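Local coordinates for protein PmoD (Methylocystis sp. ATCC 49242, PDB 6CPD) that binds copper(I) between two subunits through its periplasmic cupredoxin-like domain and is probably connected with bacterial methane oxidation, at residues 5-8 with 13-16; 19-22 with 28-31; 8-13 with 109-114. All coordinates share one frame; numbering follows the deposited sequence.

Interaction 1: 5-8 with 13-16; sequences MCMV and DMIH. With CU1 (copper (I) ion), chain D.
V8 and I15 form the hydrogen-bonded pair of an antiparallel beta hairpin, strands 7-10 and 13-20 of the cupredoxin-like domain, and illustrate how a hairpin can present a metal ligand on one face while packing its other face inward. V8 N gives its hydrogen to I15 O at 3.0 Å, and I15 N returns a straighter bond to V8 O at 2.9 Å (170° at the hydrogen). Their side chains lie side by side on the inward face, V8 CG1 resting 3.5 Å from I15 CB. On the other face M7 and H16 make the neighbouring non-hydrogen-bonded pair. M7 SD binds the copper(I) ion at 2.3 Å; its chain runs straight through chi2 and bends at chi3 (72°), which turns CE aside. M14 crosses this thioether, its CG 3.9 Å from M7 SD. M9 and the same two methionines of the second subunit complete the four-sulfur site. Further along, H16 swings CG anti to its backbone N (chi1 -178°), laying the imidazole beside the 5-6 backbone, and its NE2 is hydrogen-bonded to OD2 of D31 of the second subunit. Replacing H16 with an alanine would probably leave that carboxylate without one of its partners and weaken this link between the subunits. The ring meets C6 obliquely: H16 CD2 lies 3.0 Å from C6 O.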
loop_
_atom_site.group_PDB
_atom_site.type_symbol
_atom_site.label_atom_id
_atom_site.label_comp_id
_atom_site.label_asym_id
_atom_site.label_seq_id
_atom_site.Cartn_x
_atom_site.Cartn_y
_atom_site.Cartn_z
ATOM N N MET B 5 -1.969 -1.830 -3.488
ATOM C CA MET B 5 -2.084 -1.791 -2.023
ATOM C C MET B 5 -1.190 -0.767 -1.342
ATOM O O MET B 5 -1.541 -0.242 -0.291
ATOM C CB MET B 5 -1.758 -3.181 -1.463
ATOM C CG MET B 5 -2.733 -4.254 -1.906
ATOM S SD MET B 5 -2.053 -5.907 -1.615
ATOM C CE MET B 5 -1.933 -5.810 0.168
ATOM N N CYS B 6 -0.059 -0.446 -1.960
ATOM C CA CYS B 6 0.910 0.457 -1.352
ATOM C C CYS B 6 0.670 1.867 -1.860
ATOM O O CYS B 6 0.847 2.109 -3.039
ATOM C CB CYS B 6 2.344 0.006 -1.683
ATOM S SG CYS B 6 3.634 1.078 -0.963
ATOM N N MET B 7 0.285 2.806 -0.990
ATOM C CA MET B 7 -0.195 4.086 -1.523
ATOM C C MET B 7 -0.008 5.277 -0.612
ATOM O O MET B 7 0.123 5.128 0.589
ATOM C CB MET B 7 -1.697 3.988 -1.831
ATOM C CG MET B 7 -2.547 3.813 -0.555
ATOM S SD MET B 7 -4.314 3.513 -0.795
ATOM C CE MET B 7 -4.263 1.807 -1.406
ATOM N N VAL B 8 -0.041 6.464 -1.211
ATOM C CA VAL B 8 -0.261 7.702 -0.469
ATOM C C VAL B 8 -1.616 8.251 -0.957
ATOM O O VAL B 8 -1.978 8.038 -2.104
ATOM C CB VAL B 8 0.890 8.699 -0.677
ATOM C CG1 VAL B 8 0.994 9.106 -2.127
ATOM C CG2 VAL B 8 0.713 9.894 0.212
ATOM N N ASP B 13 -8.384 9.784 -4.288
ATOM C CA ASP B 13 -7.342 9.720 -5.305
ATOM C C ASP B 13 -6.048 9.225 -4.668
ATOM O O ASP B 13 -5.540 9.848 -3.735
ATOM C CB ASP B 13 -7.158 11.094 -5.942
ATOM C CG ASP B 13 -8.466 11.653 -6.490
ATOM O OD1 ASP B 13 -9.052 11.055 -7.418
ATOM O OD2 ASP B 13 -8.900 12.717 -5.988
ATOM N N MET B 14 -5.451 8.185 -5.245
ATOM C CA MET B 14 -4.281 7.550 -4.634
ATOM C C MET B 14 -3.109 7.689 -5.573
ATOM O O MET B 14 -3.278 7.895 -6.783
ATOM C CB MET B 14 -4.513 6.052 -4.334
ATOM C CG MET B 14 -5.833 5.708 -3.648
ATOM S SD MET B 14 -6.225 6.866 -2.313
ATOM C CE MET B 14 -7.585 6.006 -1.504
ATOM N N ILE B 15 -1.917 7.635 -4.992
ATOM C CA ILE B 15 -0.695 7.487 -5.765
ATOM C C ILE B 15 -0.059 6.177 -5.320
ATOM O O ILE B 15 0.223 5.990 -4.153
ATOM C CB ILE B 15 0.255 8.659 -5.553
ATOM C CG1 ILE B 15 -0.437 9.965 -5.973
ATOM C CG2 ILE B 15 1.575 8.454 -6.338
ATOM C CD1 ILE B 15 0.406 11.202 -5.688
ATOM N N HIS B 16 0.095 5.241 -6.243
ATOM C CA HIS B 16 0.664 3.955 -5.882
ATOM C C HIS B 16 2.175 4.093 -5.824
ATOM O O HIS B 16 2.788 4.779 -6.648
ATOM C CB HIS B 16 0.263 2.876 -6.891
ATOM C CG HIS B 16 0.770 1.513 -6.550
ATOM N ND1 HIS B 16 1.851 0.940 -7.187
ATOM C CD2 HIS B 16 0.353 0.611 -5.628
ATOM C CE1 HIS B 16 2.072 -0.260 -6.679
ATOM N NE2 HIS B 16 1.175 -0.485 -5.736
HETATM CU CU CU1 D . -5.338 3.868 1.229
#

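Interaction 2: 19-22 with 28-31. With SO4 (sulfate ion), chain C.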
loop_
_atom_site.group_PDB
_atom_site.type_symbol
_atom_site.label_atom_id
_atom_site.label_comp_id
_atom_site.label_asym_id
_atom_site.label_seq_id
_atom_site.Cartn_x
_atom_site.Cartn_y
_atom_site.Cartn_z
ATOM N N VAL B 19 8.808 0.281 -3.973
ATOM C CA VAL B 19 10.174 0.530 -3.541
ATOM C C VAL B 19 11.037 -0.669 -3.853
ATOM O O VAL B 19 10.654 -1.795 -3.527
ATOM C CB VAL B 19 10.241 0.806 -2.022
ATOM C CG1 VAL B 19 11.656 1.159 -1.618
ATOM C CG2 VAL B 19 9.269 1.930 -1.633
ATOM N N PHE B 20 12.180 -0.470 -4.506
ATOM C CA PHE B 20 13.116 -1.584 -4.581
ATOM C C PHE B 20 14.544 -1.143 -4.271
ATOM O O PHE B 20 14.861 0.046 -4.284
ATOM C CB PHE B 20 13.022 -2.353 -5.908
ATOM C CG PHE B 20 13.384 -1.582 -7.128
ATOM C CD1 PHE B 20 12.466 -0.723 -7.716
ATOM C CD2 PHE B 20 14.603 -1.816 -7.773
ATOM C CE1 PHE B 20 12.786 -0.044 -8.891
ATOM C CE2 PHE B 20 14.936 -1.143 -8.949
ATOM C CZ PHE B 20 14.022 -0.256 -9.510
ATOM N N GLN B 21 15.364 -2.135 -3.936
ATOM C CA GLN B 21 16.756 -1.948 -3.538
ATOM C C GLN B 21 17.622 -2.923 -4.320
ATOM O O GLN B 21 17.934 -4.029 -3.855
ATOM C CB GLN B 21 16.905 -2.170 -2.044
ATOM C CG GLN B 21 15.995 -1.261 -1.194
ATOM C CD GLN B 21 16.405 -1.249 0.270
ATOM O OE1 GLN B 21 16.205 -2.230 0.986
ATOM N NE2 GLN B 21 17.015 -0.150 0.710
ATOM N N PRO B 22 17.987 -2.518 -5.537
ATOM C CA PRO B 22 18.633 -3.364 -6.547
ATOM C C PRO B 22 19.995 -3.926 -6.110
ATOM O O PRO B 22 20.433 -4.944 -6.667
ATOM C CB PRO B 22 18.777 -2.423 -7.751
ATOM C CG PRO B 22 18.748 -1.032 -7.171
ATOM C CD PRO B 22 17.816 -1.126 -5.992
ATOM N N GLU B 28 10.369 -6.356 -3.956
ATOM C CA GLU B 28 9.765 -5.024 -3.917
ATOM C C GLU B 28 9.161 -4.791 -2.545
ATOM O O GLU B 28 8.599 -5.712 -1.966
ATOM C CB GLU B 28 8.688 -4.877 -4.989
ATOM C CG GLU B 28 9.202 -5.029 -6.398
ATOM C CD GLU B 28 8.076 -5.177 -7.406
ATOM O OE1 GLU B 28 7.920 -6.287 -7.956
ATOM O OE2 GLU B 28 7.310 -4.210 -7.606
ATOM N N TYR B 29 9.273 -3.575 -2.028
ATOM C CA TYR B 29 8.800 -3.287 -0.676
ATOM C C TYR B 29 7.803 -2.137 -0.666
ATOM O O TYR B 29 7.537 -1.530 -1.703
ATOM C CB TYR B 29 9.974 -2.960 0.230
ATOM C CG TYR B 29 11.115 -3.928 0.085
ATOM C CD1 TYR B 29 11.102 -5.152 0.746
ATOM C CD2 TYR B 29 12.202 -3.626 -0.727
ATOM C CE1 TYR B 29 12.157 -6.045 0.610
ATOM C CE2 TYR B 29 13.268 -4.516 -0.872
ATOM C CZ TYR B 29 13.234 -5.715 -0.195
ATOM O OH TYR B 29 14.275 -6.591 -0.344
ATOM N N CYS B 30 7.265 -1.832 0.510
ATOM C CA CYS B 30 6.350 -0.710 0.642
ATOM C C CYS B 30 6.853 0.185 1.774
ATOM O O CYS B 30 7.677 1.066 1.535
ATOM C CB CYS B 30 4.910 -1.178 0.887
ATOM S SG CYS B 30 3.691 0.205 0.901
ATOM N N ASP B 31 6.366 -0.008 3.001
ATOM C CA ASP B 31 6.758 0.922 4.057
ATOM C C ASP B 31 7.776 0.331 5.032
ATOM O O ASP B 31 8.158 0.985 5.997
ATOM C CB ASP B 31 5.539 1.421 4.831
ATOM C CG ASP B 31 4.629 0.305 5.271
ATOM O OD1 ASP B 31 5.117 -0.833 5.414
ATOM O OD2 ASP B 31 3.431 0.572 5.491
HETATM S S SO4 C . 14.336 -9.928 0.735
HETATM O O1 SO4 C . 15.407 -9.948 -0.248
HETATM O O2 SO4 C . 14.587 -10.979 1.718
HETATM O O3 SO4 C . 13.076 -10.221 0.060
HETATM O O4 SO4 C . 14.319 -8.622 1.393
HETATM O O HOH W 1 16.528 -5.158 0.307
#
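V19 and Y29 face each other as an antiparallel hydrogen-bonded pair, in which Y29 N reaches V19 O at 2.7 Å, close to straight at 169°, whereas V19 N meets Y29 O at a longer 3.2 Å, more bent and tilted from the carbonyl plane. The pair is thus an example of unequal bonding within one bridge. Beside it, V19 CG2 packs 3.6 Å from C30 O, a buried carbonyl for which the model offers no hydrogen-bond partner. With CG beside the backbone N (chi1 -46°), the Y29 ring lies along the V19-Q21 side, where it stands across the Q21 amide, the two planes 87° apart. Their polar ends are joined through a water, which donates to Q21 OE1 at 3.0 Å and to Y29 OH at 2.7 Å; Q21 NE2 is held separately by A35 and T39. The phenol in turn donates to sulfate O4 at 2.7 Å, with that oxygen at the ring edge. The sulfate, probably from the crystallisation liquor, is also gripped by S25 and S27 of both subunits and by Y29 of the second subunit. The whole is a beta hairpin between strand 13-20 and the short, weakly bonded strand 28-29, pinned by the C30 disulfide to C6 at the dimer interface.

Interaction 3: 8-13 with 109-114. With CU1 (copper (I) ion), chain D.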
loop_
_atom_site.group_PDB
_atom_site.type_symbol
_atom_site.label_atom_id
_atom_site.label_comp_id
_atom_site.label_asym_id
_atom_site.label_seq_id
_atom_site.Cartn_x
_atom_site.Cartn_y
_atom_site.Cartn_z
ATOM N N VAL B 8 -0.041 6.464 -1.211
ATOM C CA VAL B 8 -0.261 7.702 -0.469
ATOM C C VAL B 8 -1.616 8.251 -0.957
ATOM O O VAL B 8 -1.978 8.038 -2.104
ATOM C CB VAL B 8 0.890 8.699 -0.677
ATOM C CG1 VAL B 8 0.994 9.106 -2.127
ATOM C CG2 VAL B 8 0.713 9.894 0.212
ATOM N N MET B 9 -2.407 8.854 -0.070
ATOM C CA MET B 9 -3.790 9.169 -0.404
ATOM C C MET B 9 -4.187 10.643 -0.399
ATOM O O MET B 9 -3.825 11.375 0.517
ATOM C CB MET B 9 -4.704 8.416 0.563
ATOM C CG MET B 9 -4.397 6.919 0.600
ATOM S SD MET B 9 -5.546 6.095 1.668
ATOM C CE MET B 9 -4.924 6.590 3.279
ATOM N N PHE B 10 -4.975 11.048 -1.397
ATOM C CA PHE B 10 -5.680 12.316 -1.355
ATOM C C PHE B 10 -7.163 12.055 -1.494
ATOM O O PHE B 10 -7.692 12.104 -2.602
ATOM C CB PHE B 10 -5.225 13.258 -2.472
ATOM C CG PHE B 10 -3.804 13.706 -2.347
ATOM C CD1 PHE B 10 -2.776 12.914 -2.837
ATOM C CD2 PHE B 10 -3.490 14.902 -1.718
ATOM C CE1 PHE B 10 -1.448 13.319 -2.716
ATOM C CE2 PHE B 10 -2.167 15.318 -1.597
ATOM C CZ PHE B 10 -1.148 14.529 -2.099
ATOM N N GLY B 11 -7.847 11.790 -0.389
ATOM C CA GLY B 11 -9.257 11.453 -0.472
ATOM C C GLY B 11 -9.394 10.122 -1.194
ATOM O O GLY B 11 -8.818 9.126 -0.774
ATOM N N TYR B 12 -10.134 10.096 -2.297
ATOM C CA TYR B 12 -10.255 8.859 -3.061
ATOM C C TYR B 12 -9.117 8.704 -4.046
ATOM O O TYR B 12 -8.940 7.636 -4.634
ATOM C CB TYR B 12 -11.575 8.820 -3.832
ATOM C CG TYR B 12 -12.797 8.815 -2.959
ATOM C CD1 TYR B 12 -12.939 7.886 -1.929
ATOM C CD2 TYR B 12 -13.800 9.753 -3.151
ATOM C CE1 TYR B 12 -14.077 7.885 -1.127
ATOM C CE2 TYR B 12 -14.923 9.765 -2.362
ATOM C CZ TYR B 12 -15.064 8.833 -1.356
ATOM O OH TYR B 12 -16.196 8.868 -0.585
ATOM N N ASP B 13 -8.384 9.784 -4.288
ATOM C CA ASP B 13 -7.342 9.720 -5.305
ATOM C C ASP B 13 -6.048 9.225 -4.668
ATOM O O ASP B 13 -5.540 9.848 -3.735
ATOM C CB ASP B 13 -7.158 11.094 -5.942
ATOM C CG ASP B 13 -8.466 11.653 -6.490
ATOM O OD1 ASP B 13 -9.052 11.055 -7.418
ATOM O OD2 ASP B 13 -8.900 12.717 -5.988
ATOM N N VAL B 109 4.106 14.493 0.226
ATOM C CA VAL B 109 3.692 14.788 -1.140
ATOM C C VAL B 109 2.754 15.981 -1.103
ATOM O O VAL B 109 1.703 15.938 -0.469
ATOM C CB VAL B 109 2.977 13.605 -1.815
ATOM C CG1 VAL B 109 2.575 13.981 -3.241
ATOM C CG2 VAL B 109 3.861 12.353 -1.808
ATOM N N THR B 110 3.139 17.053 -1.768
ATOM C CA THR B 110 2.328 18.249 -1.756
ATOM C C THR B 110 1.768 18.511 -3.143
ATOM O O THR B 110 2.522 18.624 -4.106
ATOM C CB THR B 110 3.139 19.467 -1.285
ATOM O OG1 THR B 110 3.778 19.155 -0.041
ATOM C CG2 THR B 110 2.230 20.688 -1.112
ATOM N N LEU B 111 0.444 18.590 -3.233
ATOM C CA LEU B 111 -0.216 18.917 -4.484
ATOM C C LEU B 111 -0.709 20.341 -4.469
ATOM O O LEU B 111 -1.230 20.821 -3.467
ATOM C CB LEU B 111 -1.407 18.010 -4.756
ATOM C CG LEU B 111 -1.227 16.569 -5.188
ATOM C CD1 LEU B 111 -2.607 16.085 -5.522
ATOM C CD2 LEU B 111 -0.319 16.475 -6.400
ATOM N N THR B 112 -0.601 21.003 -5.603
ATOM C CA THR B 112 -1.177 22.314 -5.700
ATOM C C THR B 112 -2.429 22.197 -6.552
ATOM O O THR B 112 -2.347 21.903 -7.748
ATOM C CB THR B 112 -0.201 23.331 -6.325
ATOM O OG1 THR B 112 1.054 23.294 -5.631
ATOM C CG2 THR B 112 -0.788 24.726 -6.263
ATOM N N ARG B 113 -3.586 22.402 -5.929
ATOM C CA ARG B 113 -4.826 22.436 -6.676
ATOM C C ARG B 113 -4.669 23.688 -7.514
ATOM O O ARG B 113 -3.912 24.581 -7.142
ATOM C CB ARG B 113 -6.048 22.523 -5.761
ATOM C CG ARG B 113 -6.298 21.308 -4.888
ATOM C CD ARG B 113 -6.944 20.189 -5.662
ATOM N NE ARG B 113 -6.973 18.969 -4.867
ATOM C CZ ARG B 113 -7.589 17.855 -5.239
ATOM N NH1 ARG B 113 -8.218 17.815 -6.404
ATOM N NH2 ARG B 113 -7.566 16.782 -4.456
ATOM N N GLU B 114 -5.391 23.816 -8.613
ATOM C CA GLU B 114 -5.166 25.025 -9.386
ATOM C C GLU B 114 -6.217 26.061 -9.031
ATOM O O GLU B 114 -6.388 27.081 -9.699
ATOM C CB GLU B 114 -5.050 24.713 -10.872
ATOM C CG GLU B 114 -3.733 23.923 -11.080
ATOM C CD GLU B 114 -3.316 23.685 -12.529
ATOM O OE1 GLU B 114 -4.162 23.294 -13.364
ATOM O OE2 GLU B 114 -2.107 23.871 -12.814
HETATM CU CU CU1 D . -5.338 3.868 1.229
HETATM O O HOH W 2 -8.439 14.233 -3.954
#
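F10 meets V109 and L111 across the interior of a beta sandwich of the cupredoxin type, where two sheets are joined by side chains and no hydrogen bond links the two segments. The short axes of strands 8-10 and 109-112 pass 9.5 Å apart at -27°, a spacing that illustrates how such layers are filled by apolar groups. The tight part is the F10 ring. L111 CD1 sits over the centre of one face, 3.9 Å from the centroid and only 3° off the normal, a clear CH-pi contact, while V109 CG1 comes up to the edge in the ring plane, 3.9 Å from F10 CZ. F10 has CG anti to its carbonyl carbon (chi1 -66°), which sends the ring across the gap between the sheets. V8 adds a lighter touch, and L55, I15 and A121 pack around these residues. Behind the same strand, M9 points away from the core to bind copper(I), so strand 7-10 serves both the core and the metal site.

The loose side lies at the type II' turn from F10 to D13, whose second residue, G11, has a positive phi that suits glycine. Here D13 and the poorly ordered R113 approach without forming a salt bridge; R113 instead pairs with E119, and D13 OD1 with N47. A water mediates at the turn: it accepts from R113 NH2 at 2.7 Å, at the edge of the guanidinium, and donates to D13 OD2 and to F10 O, each at 2.6 Å.

From the N terminus, interaction 1 closes first, folding strand 7-10 back on strand 13-20 through a short turn. Interaction 2 follows in series, closing the next hairpin from the far end of that second strand to 28-29. The two are stitched together by the C6-C30 disulfide, although their centres lie 15 Å apart. Interaction 3 starts from the same hairpin as interaction 1, sharing V8 and D13, but closes a loop of 95 residues within which interaction 2 falls; it links this sheet to the opposite one through strand 103-112. Interactions 1 and 3 each supply one copper methionine, and all three reach the second subunit.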